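Local coordinates for hypothetical protein ypmQ (PDB 1XZO), which is needed to insert copper into the active site of cytochrome c oxidase and may also act in copper homeostasis or redox signalling, at residues F40-T43 with C49-M52; P51-M56 with D99-L104; K150-N153 with T158-D161. All blocks are in the same frame, centred on the assembly; numbering follows the deposited sequence.

Interaction 1 (F40-T43 with C49-M52); sequences FIFT and CPPM
Phe42 and Pro50 make the one side-chain-to-side-chain contact here, the far end of the aromatic ring meeting the proline ring. The pair is defined by Phe42 CZ, which lies 3.9 Å from Pro50 CG and 4.0 Å from Pro50 CD, while Phe42 CE1 stands 4.1 Å from Pro50 CG. The two side chains cross at about a right angle. In Phe42 the ring carbon CG sits between the backbone N and the carbonyl carbon (chi1 50°), and this torsion brings the ring end nearer to Pro50 than its CB direction alone would suggest. The two segments hold the beginning and end of the connection from strand 36-41 to helix 52-65. In this thioredoxin-like fold it carries the CXXXC motif of the Sco family, whose Cys45 and Cys49 are probably copper ligands, as in relatives; the side chain of Phe42 comes within about 3 Å of that of Cys45. Deeper in, Met52 meets the strand through its methyl end. Two successive bends, chi2 80° and chi3 74°, curl the chain back and leave Met52 CE 4.0 Å from the carbonyl O of Phe40. The CB of Phe40 is directed away from 49-52, and its ring meets that of Phe75.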
ATOM      1  N   PHE A  40       3.560  -1.678   2.369  1.00 23.43           N
ATOM      2  CA  PHE A  40       4.442  -2.815   2.264  1.00 25.01           C
ATOM      3  C   PHE A  40       4.247  -3.767   3.459  1.00 27.64           C
ATOM      4  O   PHE A  40       4.475  -3.419   4.638  1.00 30.79           O
ATOM      5  CB  PHE A  40       5.926  -2.362   2.054  1.00 26.45           C
ATOM      6  CG  PHE A  40       6.202  -1.764   0.688  1.00 24.72           C
ATOM      7  CD1 PHE A  40       6.473  -2.553  -0.433  1.00 27.49           C
ATOM      8  CD2 PHE A  40       6.192  -0.374   0.515  1.00 28.73           C
ATOM      9  CE1 PHE A  40       6.680  -2.007  -1.697  1.00 25.08           C
ATOM     10  CE2 PHE A  40       6.487   0.191  -0.806  1.00 23.43           C
ATOM     11  CZ  PHE A  40       6.718  -0.661  -1.882  1.00 26.54           C
ATOM     12  N   ILE A  41       3.840  -4.991   3.208  1.00 25.63           N
ATOM     13  CA  ILE A  41       3.536  -5.940   4.305  1.00 26.23           C
ATOM     14  C   ILE A  41       4.091  -7.331   4.103  1.00 26.49           C
ATOM     15  O   ILE A  41       4.575  -7.678   3.020  1.00 21.32           O
ATOM     16  CB  ILE A  41       2.006  -6.058   4.527  1.00 26.58           C
ATOM     17  CG1 ILE A  41       1.308  -6.773   3.364  1.00 31.56           C
ATOM     18  CG2 ILE A  41       1.409  -4.763   4.662  1.00 30.02           C
ATOM     19  N   PHE A  42       4.100  -8.162   5.158  1.00 25.80           N
ATOM     20  CA  PHE A  42       4.354  -9.598   4.928  1.00 26.89           C
ATOM     21  C   PHE A  42       3.320 -10.344   5.745  1.00 29.50           C
ATOM     22  O   PHE A  42       2.850  -9.788   6.757  1.00 28.86           O
ATOM     23  CB  PHE A  42       5.758  -9.997   5.349  1.00 28.26           C
ATOM     24  CG  PHE A  42       6.111  -9.535   6.722  1.00 30.11           C
ATOM     25  CD1 PHE A  42       6.539  -8.266   6.946  1.00 34.87           C
ATOM     26  CD2 PHE A  42       5.912 -10.359   7.797  1.00 34.97           C
ATOM     27  CE1 PHE A  42       6.827  -7.834   8.268  1.00 34.59           C
ATOM     28  CE2 PHE A  42       6.173  -9.923   9.076  1.00 37.66           C
ATOM     29  CZ  PHE A  42       6.648  -8.680   9.298  1.00 36.80           C
ATOM     30  N   THR A  43       3.053 -11.592   5.391  1.00 29.60           N
ATOM     31  CA  THR A  43       1.980 -12.349   6.042  1.00 31.34           C
ATOM     32  C   THR A  43       2.472 -13.176   7.199  1.00 35.09           C
ATOM     33  O   THR A  43       1.656 -13.472   8.070  1.00 36.02           O
ATOM     34  CB  THR A  43       1.195 -13.303   5.097  1.00 30.40           C
ATOM     35  OG1 THR A  43       2.030 -14.370   4.589  1.00 28.60           O
ATOM     36  CG2 THR A  43       0.712 -12.637   3.937  1.00 30.25           C
ATOM     37  N   CYS A  49       2.581  -9.015  15.122  1.00 54.22           N
ATOM     38  CA  CYS A  49       2.420  -8.556  13.768  1.00 53.01           C
ATOM     39  C   CYS A  49       2.388  -7.005  13.697  1.00 49.37           C
ATOM     40  O   CYS A  49       1.798  -6.330  14.548  1.00 48.87           O
ATOM     41  CB  CYS A  49       1.153  -9.183  13.193  1.00 53.88           C
ATOM     42  SG  CYS A  49      -0.360  -8.322  13.572  1.00 58.75           S
ATOM     43  N   PRO A  50       3.074  -6.419  12.729  1.00 44.48           N
ATOM     44  CA  PRO A  50       3.000  -4.961  12.592  1.00 41.60           C
ATOM     45  C   PRO A  50       1.584  -4.470  12.451  1.00 38.19           C
ATOM     46  O   PRO A  50       0.715  -5.173  11.934  1.00 39.00           O
ATOM     47  CB  PRO A  50       3.768  -4.660  11.302  1.00 41.14           C
ATOM     48  CG  PRO A  50       4.629  -5.847  11.086  1.00 42.85           C
ATOM     49  CD  PRO A  50       4.027  -7.036  11.787  1.00 43.70           C
ATOM     50  N   PRO A  51       1.359  -3.251  12.922  1.00 33.94           N
ATOM     51  CA  PRO A  51       0.074  -2.567  12.821  1.00 31.11           C
ATOM     52  C   PRO A  51      -0.340  -2.028  11.464  1.00 27.65           C
ATOM     53  O   PRO A  51      -1.435  -1.437  11.406  1.00 23.20           O
ATOM     54  CB  PRO A  51       0.300  -1.354  13.745  1.00 31.66           C
ATOM     55  CG  PRO A  51       1.765  -1.089  13.627  1.00 31.13           C
ATOM     56  CD  PRO A  51       2.308  -2.466  13.754  1.00 34.39           C
ATOM     57  N   MET A  52       0.479  -2.077  10.400  1.00 22.94           N
ATOM     58  CA  MET A  52       0.098  -1.323   9.214  1.00 22.85           C
ATOM     59  C   MET A  52      -1.268  -1.696   8.612  1.00 17.89           C
ATOM     60  O   MET A  52      -2.003  -0.801   8.181  1.00 20.14           O
ATOM     61  CB  MET A  52       1.230  -1.419   8.113  1.00 22.05           C
ATOM     62  CG  MET A  52       2.521  -0.591   8.397  1.00 26.44           C
ATOM     63  SD  MET A  52       3.582  -1.405   9.512  1.00 27.11           S
ATOM     64  CE  MET A  52       4.299  -2.694   8.584  1.00 32.70           C
TER

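Interaction 2 (P51-M56 with D99-L104); sequences PMTAHM and DNWDFL. With CD (cadmium ion), chain C.
Thr53 and Met56 of helix 52-56 pack against Trp101 and Phe103 of strand 101-104, the two short axes running nearly antiparallel at 162° with a closest approach of 12.7 Å. That separation is bridged mainly by the indole. Trp101 CG is anti to the backbone N (chi1 -164°), which carries the six-membered ring toward the helix, and its outer corner reaches Met56: Trp101 CH2 is 3.6 Å from Met56 CB, and Trp101 CZ2 is 3.7 Å from Met56 CG. The approach is oblique to the ring. Thr53 takes a different side of the same corner, its carbonyl O lying in the indole plane at the edge, 3.9 Å from Trp101 CH2. Its methyl CG2 is shared, standing 4.2 Å from Trp101 CH2 and 4.4 Å from Phe103 CZ, where it meets the phenyl edge near the ring plane. Phe103 CE1 in turn lies over one indole face, offset toward the rim. On the far side of the helix His55 points away from the strand and binds a cadmium ion through NE2 at 2.2 Å. No hydrogen bond or salt bridge joins the segments, and two polar groups are hydrogen-bonded elsewhere: Trp101 NE1 to Ser74 OG, and Thr53 O to Thr57 OG1. The buried contact, in which helix 52-65 packs on edge strand 101-104 of the thioredoxin-like sheet, rests mainly on van der Waals packing.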
ATOM      1  N   PRO A  51       1.359  -3.251  12.922  1.00 33.94           N
ATOM      2  CA  PRO A  51       0.074  -2.567  12.821  1.00 31.11           C
ATOM      3  C   PRO A  51      -0.340  -2.028  11.464  1.00 27.65           C
ATOM      4  O   PRO A  51      -1.435  -1.437  11.406  1.00 23.20           O
ATOM      5  CB  PRO A  51       0.300  -1.354  13.745  1.00 31.66           C
ATOM      6  CG  PRO A  51       1.765  -1.089  13.627  1.00 31.13           C
ATOM      7  CD  PRO A  51       2.308  -2.466  13.754  1.00 34.39           C
ATOM      8  N   MET A  52       0.479  -2.077  10.400  1.00 22.94           N
ATOM      9  CA  MET A  52       0.098  -1.323   9.214  1.00 22.85           C
ATOM     10  C   MET A  52      -1.268  -1.696   8.612  1.00 17.89           C
ATOM     11  O   MET A  52      -2.003  -0.801   8.181  1.00 20.14           O
ATOM     12  CB  MET A  52       1.230  -1.419   8.113  1.00 22.05           C
ATOM     13  CG  MET A  52       2.521  -0.591   8.397  1.00 26.44           C
ATOM     14  SD  MET A  52       3.582  -1.405   9.512  1.00 27.11           S
ATOM     15  CE  MET A  52       4.299  -2.694   8.584  1.00 32.70           C
ATOM     16  N   THR A  53      -1.585  -2.957   8.577  1.00 19.98           N
ATOM     17  CA  THR A  53      -2.791  -3.395   7.903  1.00 20.80           C
ATOM     18  C   THR A  53      -4.030  -3.023   8.710  1.00 20.65           C
ATOM     19  O   THR A  53      -5.008  -2.606   8.153  1.00 20.84           O
ATOM     20  CB  THR A  53      -2.741  -4.889   7.609  1.00 21.64           C
ATOM     21  OG1 THR A  53      -1.621  -5.084   6.638  1.00 18.31           O
ATOM     22  CG2 THR A  53      -4.061  -5.247   6.916  1.00 20.86           C
ATOM     23  N   ALA A  54      -3.868  -3.089  10.016  1.00 22.73           N
ATOM     24  CA  ALA A  54      -4.910  -2.538  10.933  1.00 22.43           C
ATOM     25  C   ALA A  54      -5.229  -1.071  10.727  1.00 21.58           C
ATOM     26  O   ALA A  54      -6.394  -0.703  10.582  1.00 19.46           O
ATOM     27  CB  ALA A  54      -4.546  -2.807  12.323  1.00 23.24           C
ATOM     28  N   HIS A  55      -4.200  -0.201  10.658  1.00 20.51           N
ATOM     29  CA  HIS A  55      -4.367   1.198  10.325  1.00 18.86           C
ATOM     30  C   HIS A  55      -5.033   1.514   8.962  1.00 21.28           C
ATOM     31  O   HIS A  55      -5.755   2.397   8.654  1.00 21.21           O
ATOM     32  CB  HIS A  55      -3.017   1.963  10.509  1.00 21.62           C
ATOM     33  CG  HIS A  55      -2.437   1.949  11.899  1.00 19.76           C
ATOM     34  ND1 HIS A  55      -1.078   1.931  12.152  1.00 21.28           N
ATOM     35  CD2 HIS A  55      -3.032   1.907  13.126  1.00 24.52           C
ATOM     36  CE1 HIS A  55      -0.862   1.907  13.454  1.00 28.92           C
ATOM     37  NE2 HIS A  55      -2.036   1.893  14.050  1.00 15.76           N
ATOM     38  N   MET A  56      -4.528   0.595   7.985  1.00 19.13           N
ATOM     39  CA  MET A  56      -5.024   0.774   6.648  1.00 18.05           C
ATOM     40  C   MET A  56      -6.458   0.358   6.610  1.00 17.66           C
ATOM     41  O   MET A  56      -7.195   0.924   5.871  1.00 19.94           O
ATOM     42  CB  MET A  56      -4.171   0.023   5.535  1.00 17.00           C
ATOM     43  CG  MET A  56      -4.552   0.614   4.172  1.00 19.78           C
ATOM     44  SD  MET A  56      -4.108   2.088   3.624  1.00 17.55           S
ATOM     45  CE  MET A  56      -4.928   2.716   3.008  1.00 21.24           C
ATOM     46  N   ASP A  99     -13.054  -4.790  -2.145  1.00 28.70           N
ATOM     47  CA  ASP A  99     -13.628  -3.936  -3.161  1.00 30.35           C
ATOM     48  C   ASP A  99     -12.740  -2.861  -3.798  1.00 29.50           C
ATOM     49  O   ASP A  99     -12.842  -2.619  -4.986  1.00 29.97           O
ATOM     50  CB  ASP A  99     -14.892  -3.300  -2.645  1.00 32.06           C
ATOM     51  CG  ASP A  99     -15.984  -4.306  -2.364  1.00 35.70           C
ATOM     52  OD1 ASP A  99     -15.846  -5.535  -2.620  1.00 41.44           O
ATOM     53  OD2 ASP A  99     -17.010  -3.911  -1.835  1.00 41.67           O
ATOM     54  N   ASN A 100     -11.861  -2.206  -3.014  1.00 27.50           N
ATOM     55  CA  ASN A 100     -10.923  -1.204  -3.549  1.00 26.01           C
ATOM     56  C   ASN A 100      -9.555  -1.401  -2.920  1.00 25.67           C
ATOM     57  O   ASN A 100      -8.784  -0.455  -2.716  1.00 27.18           O
ATOM     58  CB  ASN A 100     -11.387   0.198  -3.302  1.00 26.13           C
ATOM     59  CG  ASN A 100     -11.500   0.531  -1.802  1.00 23.00           C
ATOM     60  OD1 ASN A 100     -11.603  -0.391  -0.959  1.00 27.68           O
ATOM     61  ND2 ASN A 100     -11.429   1.817  -1.475  1.00 23.06           N
ATOM     62  N   TRP A 101      -9.265  -2.632  -2.572  1.00 25.06           N
ATOM     63  CA  TRP A 101      -7.967  -3.006  -2.016  1.00 25.08           C
ATOM     64  C   TRP A 101      -7.475  -4.284  -2.667  1.00 24.66           C
ATOM     65  O   TRP A 101      -8.174  -5.326  -2.656  1.00 22.97           O
ATOM     66  CB  TRP A 101      -8.120  -3.223  -0.509  1.00 24.20           C
ATOM     67  CG  TRP A 101      -6.923  -3.256   0.353  1.00 25.97           C
ATOM     68  CD1 TRP A 101      -5.599  -3.450  -0.004  1.00 23.77           C
ATOM     69  CD2 TRP A 101      -6.893  -2.983   1.766  1.00 26.23           C
ATOM     70  NE1 TRP A 101      -4.798  -3.414   1.105  1.00 22.31           N
ATOM     71  CE2 TRP A 101      -5.572  -3.139   2.204  1.00 24.27           C
ATOM     72  CE3 TRP A 101      -7.895  -2.733   2.739  1.00 27.15           C
ATOM     73  CZ2 TRP A 101      -5.199  -2.940   3.508  1.00 23.79           C
ATOM     74  CZ3 TRP A 101      -7.517  -2.588   4.023  1.00 26.26           C
ATOM     75  CH2 TRP A 101      -6.218  -2.664   4.406  1.00 25.17           C
ATOM     76  N   ASP A 102      -6.254  -4.214  -3.217  1.00 23.13           N
ATOM     77  CA  ASP A 102      -5.520  -5.419  -3.644  1.00 22.34           C
ATOM     78  C   ASP A 102      -4.236  -5.681  -2.898  1.00 20.27           C
ATOM     79  O   ASP A 102      -3.437  -4.740  -2.633  1.00 19.15           O
ATOM     80  CB  ASP A 102      -5.168  -5.248  -5.161  1.00 20.36           C
ATOM     81  CG  ASP A 102      -6.400  -5.173  -6.019  1.00 27.04           C
ATOM     82  OD1 ASP A 102      -6.873  -4.052  -6.259  1.00 28.12           O
ATOM     83  OD2 ASP A 102      -7.017  -6.219  -6.424  1.00 30.29           O
ATOM     84  N   PHE A 103      -4.034  -6.924  -2.520  1.00 18.71           N
ATOM     85  CA  PHE A 103      -2.829  -7.395  -1.967  1.00 19.52           C
ATOM     86  C   PHE A 103      -2.049  -8.075  -3.071  1.00 19.59           C
ATOM     87  O   PHE A 103      -2.586  -8.953  -3.683  1.00 18.44           O
ATOM     88  CB  PHE A 103      -2.980  -8.401  -0.868  1.00 19.41           C
ATOM     89  CG  PHE A 103      -3.590  -7.754   0.424  1.00 21.61           C
ATOM     90  CD1 PHE A 103      -4.893  -7.310   0.426  1.00 24.71           C
ATOM     91  CD2 PHE A 103      -2.818  -7.585   1.542  1.00 24.44           C
ATOM     92  CE1 PHE A 103      -5.423  -6.711   1.581  1.00 28.23           C
ATOM     93  CE2 PHE A 103      -3.362  -6.960   2.718  1.00 25.74           C
ATOM     94  CZ  PHE A 103      -4.636  -6.559   2.742  1.00 24.36           C
ATOM     95  N   LEU A 104      -0.804  -7.660  -3.267  1.00 16.99           N
ATOM     96  CA  LEU A 104      -0.028  -8.077  -4.512  1.00 17.44           C
ATOM     97  C   LEU A 104       1.139  -8.973  -4.201  1.00 18.96           C
ATOM     98  O   LEU A 104       1.814  -8.893  -3.173  1.00 16.65           O
ATOM     99  CB  LEU A 104       0.488  -6.842  -5.239  1.00 15.12           C
ATOM    100  CG  LEU A 104      -0.528  -5.867  -5.811  1.00 18.43           C
ATOM    101  CD1 LEU A 104       0.019  -4.787  -6.657  1.00 15.58           C
ATOM    102  CD2 LEU A 104      -1.763  -6.519  -6.547  1.00 21.08           C
TER
HETATM  103 CD    CD C1001      -2.507   2.507  16.153  1.00 29.09          CD
HETATM  104  O   HOH W   1      -1.807   1.661  16.614  1.00 16.31           O
HETATM  105  O   HOH W   2      -4.327   1.010  17.009  1.00 27.07           O

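Interaction 3 (K150-N153 with T158-D161); sequences KDYN and TPYD
Asn153 and Thr158 bring their CA atoms to 5.3 Å, where strand 147-153 ends and the chain, after a short loop, turns into helix 160-170. The link between them is a hydrogen bond from the Thr158 hydroxyl: OG1 donates to the carbonyl O of Asn153 at 2.9 Å. The C=O...donor angle is 139° and the donor is tilted 19° from the carbonyl plane, so the bond is angled yet remains fairly close to that plane. With chi1 -50° the Thr158 hydroxyl lies opposite its own carbonyl carbon, and this directs OG1 back to the strand. The same oxygen is also approached by Thr158 CA at 3.4 Å in a CA-H...O contact, and by the methyl CG2 of Thr158 at 3.6 Å, so OG1, CA and CG2 of one residue all lie against it. With a valine here, the carbonyl of Asn153 would probably lose its hydroxyl donor and the end of the strand would be tied less firmly to the start of the helix. Beside this bond Tyr152 meets Pro159. The proline CG lies 3.9 Å from Tyr152 CD1 and 4.1 Å from Tyr152 CB, and the two side chains meet at a slant. The phenol end runs on to the helix, where Tyr152 OH is hydrogen-bonded to Asp166 OD1, of a residue that with Lys6 and Asp162 forms a cadmium site. Pro159 occupies the N-cap position and is the centre of an inverse gamma turn, with a weak hydrogen bond from Tyr160 N to Thr158 O at 3.0 Å. A final hairpin strand delivering the chain to a C-terminal helix in this way is the closing beta-beta-alpha unit of the thioredoxin fold.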
ATOM      1  N   LYS A 150       3.002  12.033  -1.348  1.00 24.90           N
ATOM      2  CA  LYS A 150       3.166  12.123   0.088  1.00 26.05           C
ATOM      3  C   LYS A 150       3.426  10.778   0.713  1.00 25.10           C
ATOM      4  O   LYS A 150       2.982   9.719   0.195  1.00 23.03           O
ATOM      5  CB  LYS A 150       1.893  12.796   0.721  1.00 27.99           C
ATOM      6  CG  LYS A 150       2.209  14.002   1.578  1.00 36.18           C
ATOM      7  CD  LYS A 150       2.027  15.296   0.794  1.00 41.23           C
ATOM      8  CE  LYS A 150       3.138  16.300   1.090  1.00 45.82           C
ATOM      9  NZ  LYS A 150       3.128  16.861   2.498  1.00 45.97           N
ATOM     10  N   ASP A 151       4.097  10.806   1.870  1.00 22.84           N
ATOM     11  CA  ASP A 151       4.285   9.677   2.735  1.00 23.35           C
ATOM     12  C   ASP A 151       3.817  10.025   4.152  1.00 23.56           C
ATOM     13  O   ASP A 151       3.737  11.227   4.533  1.00 24.94           O
ATOM     14  CB  ASP A 151       5.704   9.171   2.806  1.00 23.60           C
ATOM     15  CG  ASP A 151       6.704  10.178   3.370  1.00 31.89           C
ATOM     16  OD1 ASP A 151       6.717  11.365   2.978  1.00 37.28           O
ATOM     17  OD2 ASP A 151       7.491   9.854   4.262  1.00 45.18           O
ATOM     18  N   TYR A 152       3.438   8.976   4.861  1.00 22.34           N
ATOM     19  CA  TYR A 152       2.912   9.103   6.207  1.00 22.08           C
ATOM     20  C   TYR A 152       3.319   7.941   7.023  1.00 21.87           C
ATOM     21  O   TYR A 152       3.676   6.856   6.525  1.00 21.59           O
ATOM     22  CB  TYR A 152       1.402   9.195   6.177  1.00 20.43           C
ATOM     23  CG  TYR A 152       0.788  10.032   5.145  1.00 21.00           C
ATOM     24  CD1 TYR A 152       0.539  11.381   5.320  1.00 19.06           C
ATOM     25  CD2 TYR A 152       0.446   9.489   3.883  1.00 20.54           C
ATOM     26  CE1 TYR A 152      -0.125  12.095   4.418  1.00 21.99           C
ATOM     27  CE2 TYR A 152      -0.131  10.229   2.946  1.00 20.74           C
ATOM     28  CZ  TYR A 152      -0.434  11.524   3.165  1.00 23.09           C
ATOM     29  OH  TYR A 152      -0.997  12.270   2.213  1.00 23.55           O
ATOM     30  N   ASN A 153       3.265   8.131   8.356  1.00 23.10           N
ATOM     31  CA  ASN A 153       3.672   7.077   9.249  1.00 21.78           C
ATOM     32  C   ASN A 153       2.529   6.042   9.332  1.00 23.37           C
ATOM     33  O   ASN A 153       1.410   6.409   9.649  1.00 23.85           O
ATOM     34  CB  ASN A 153       3.964   7.693  10.616  1.00 22.95           C
ATOM     35  CG  ASN A 153       4.751   6.805  11.508  1.00 22.62           C
ATOM     36  OD1 ASN A 153       5.574   7.317  12.327  1.00 30.80           O
ATOM     37  ND2 ASN A 153       4.517   5.512  11.473  1.00 21.37           N
ATOM     38  N   THR A 158      -0.753   7.501  12.720  1.00 21.43           N
ATOM     39  CA  THR A 158      -1.169   7.804  11.371  1.00 21.88           C
ATOM     40  C   THR A 158      -2.125   8.958  11.308  1.00 23.57           C
ATOM     41  O   THR A 158      -3.180   8.835  12.039  1.00 23.55           O
ATOM     42  CB  THR A 158      -1.786   6.512  10.763  1.00 22.50           C
ATOM     43  OG1 THR A 158      -0.916   5.392  10.947  1.00 21.34           O
ATOM     44  CG2 THR A 158      -2.133   6.666   9.329  1.00 24.12           C
ATOM     45  N   PRO A 159      -1.821  10.031  10.519  1.00 22.34           N
ATOM     46  CA  PRO A 159      -2.642  11.218  10.383  1.00 23.09           C
ATOM     47  C   PRO A 159      -3.784  10.983   9.460  1.00 22.20           C
ATOM     48  O   PRO A 159      -3.835  11.522   8.368  1.00 20.49           O
ATOM     49  CB  PRO A 159      -1.657  12.295   9.884  1.00 23.38           C
ATOM     50  CG  PRO A 159      -0.680  11.378   8.987  1.00 23.65           C
ATOM     51  CD  PRO A 159      -0.569  10.150   9.699  1.00 22.97           C
ATOM     52  N   TYR A 160      -4.754  10.237   9.938  1.00 22.05           N
ATOM     53  CA  TYR A 160      -5.848   9.722   9.108  1.00 21.43           C
ATOM     54  C   TYR A 160      -6.533  10.899   8.440  1.00 23.62           C
ATOM     55  O   TYR A 160      -6.876  10.882   7.266  1.00 21.10           O
ATOM     56  CB  TYR A 160      -6.867   8.898   9.938  1.00 21.11           C
ATOM     57  CG  TYR A 160      -6.371   7.648  10.564  1.00 20.60           C
ATOM     58  CD1 TYR A 160      -6.159   6.488   9.800  1.00 21.03           C
ATOM     59  CD2 TYR A 160      -6.033   7.565  11.887  1.00 16.24           C
ATOM     60  CE1 TYR A 160      -5.723   5.416  10.338  1.00 22.10           C
ATOM     61  CE2 TYR A 160      -5.624   6.475  12.437  1.00 23.50           C
ATOM     62  CZ  TYR A 160      -5.422   5.341  11.627  1.00 19.57           C
ATOM     63  OH  TYR A 160      -5.021   4.213  12.263  1.00 23.46           O
ATOM     64  N   ASP A 161      -6.828  11.975   9.223  1.00 22.66           N
ATOM     65  CA  ASP A 161      -7.523  13.109   8.617  1.00 23.69           C
ATOM     66  C   ASP A 161      -6.723  13.884   7.569  1.00 23.78           C
ATOM     67  O   ASP A 161      -7.300  14.360   6.555  1.00 24.01           O
ATOM     68  CB  ASP A 161      -8.019  14.078   9.752  1.00 27.11           C
ATOM     69  CG  ASP A 161      -9.077  13.438  10.642  1.00 26.73           C
ATOM     70  OD1 ASP A 161      -8.937  13.430  11.937  1.00 27.45           O
ATOM     71  OD2 ASP A 161     -10.063  12.839  10.114  1.00 28.04           O
TER

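Overall arrangement
Helix 52-65 ties the three contacts together. Interactions 1 and 2 share Pro51 and Met52, their centres are 9 Å apart, and they touch where Ile41 CG2 packs 3.6 Å from Thr53 OG1. From the other side of the helix, His55 reaches interaction 3: its CD2 lies 3.2 Å from Tyr160 OH, and the centres of interactions 2 and 3 are 14 Å apart. Interactions 1 and 3 do not touch, their nearest atoms being about 7 Å apart, though both reach the same sheet. Interaction 1 holds Cys49 and so belongs to the probable copper site, while interaction 3 lies farther off, the Asn153 side chain about 10 Å from that of His135, a probable copper ligand.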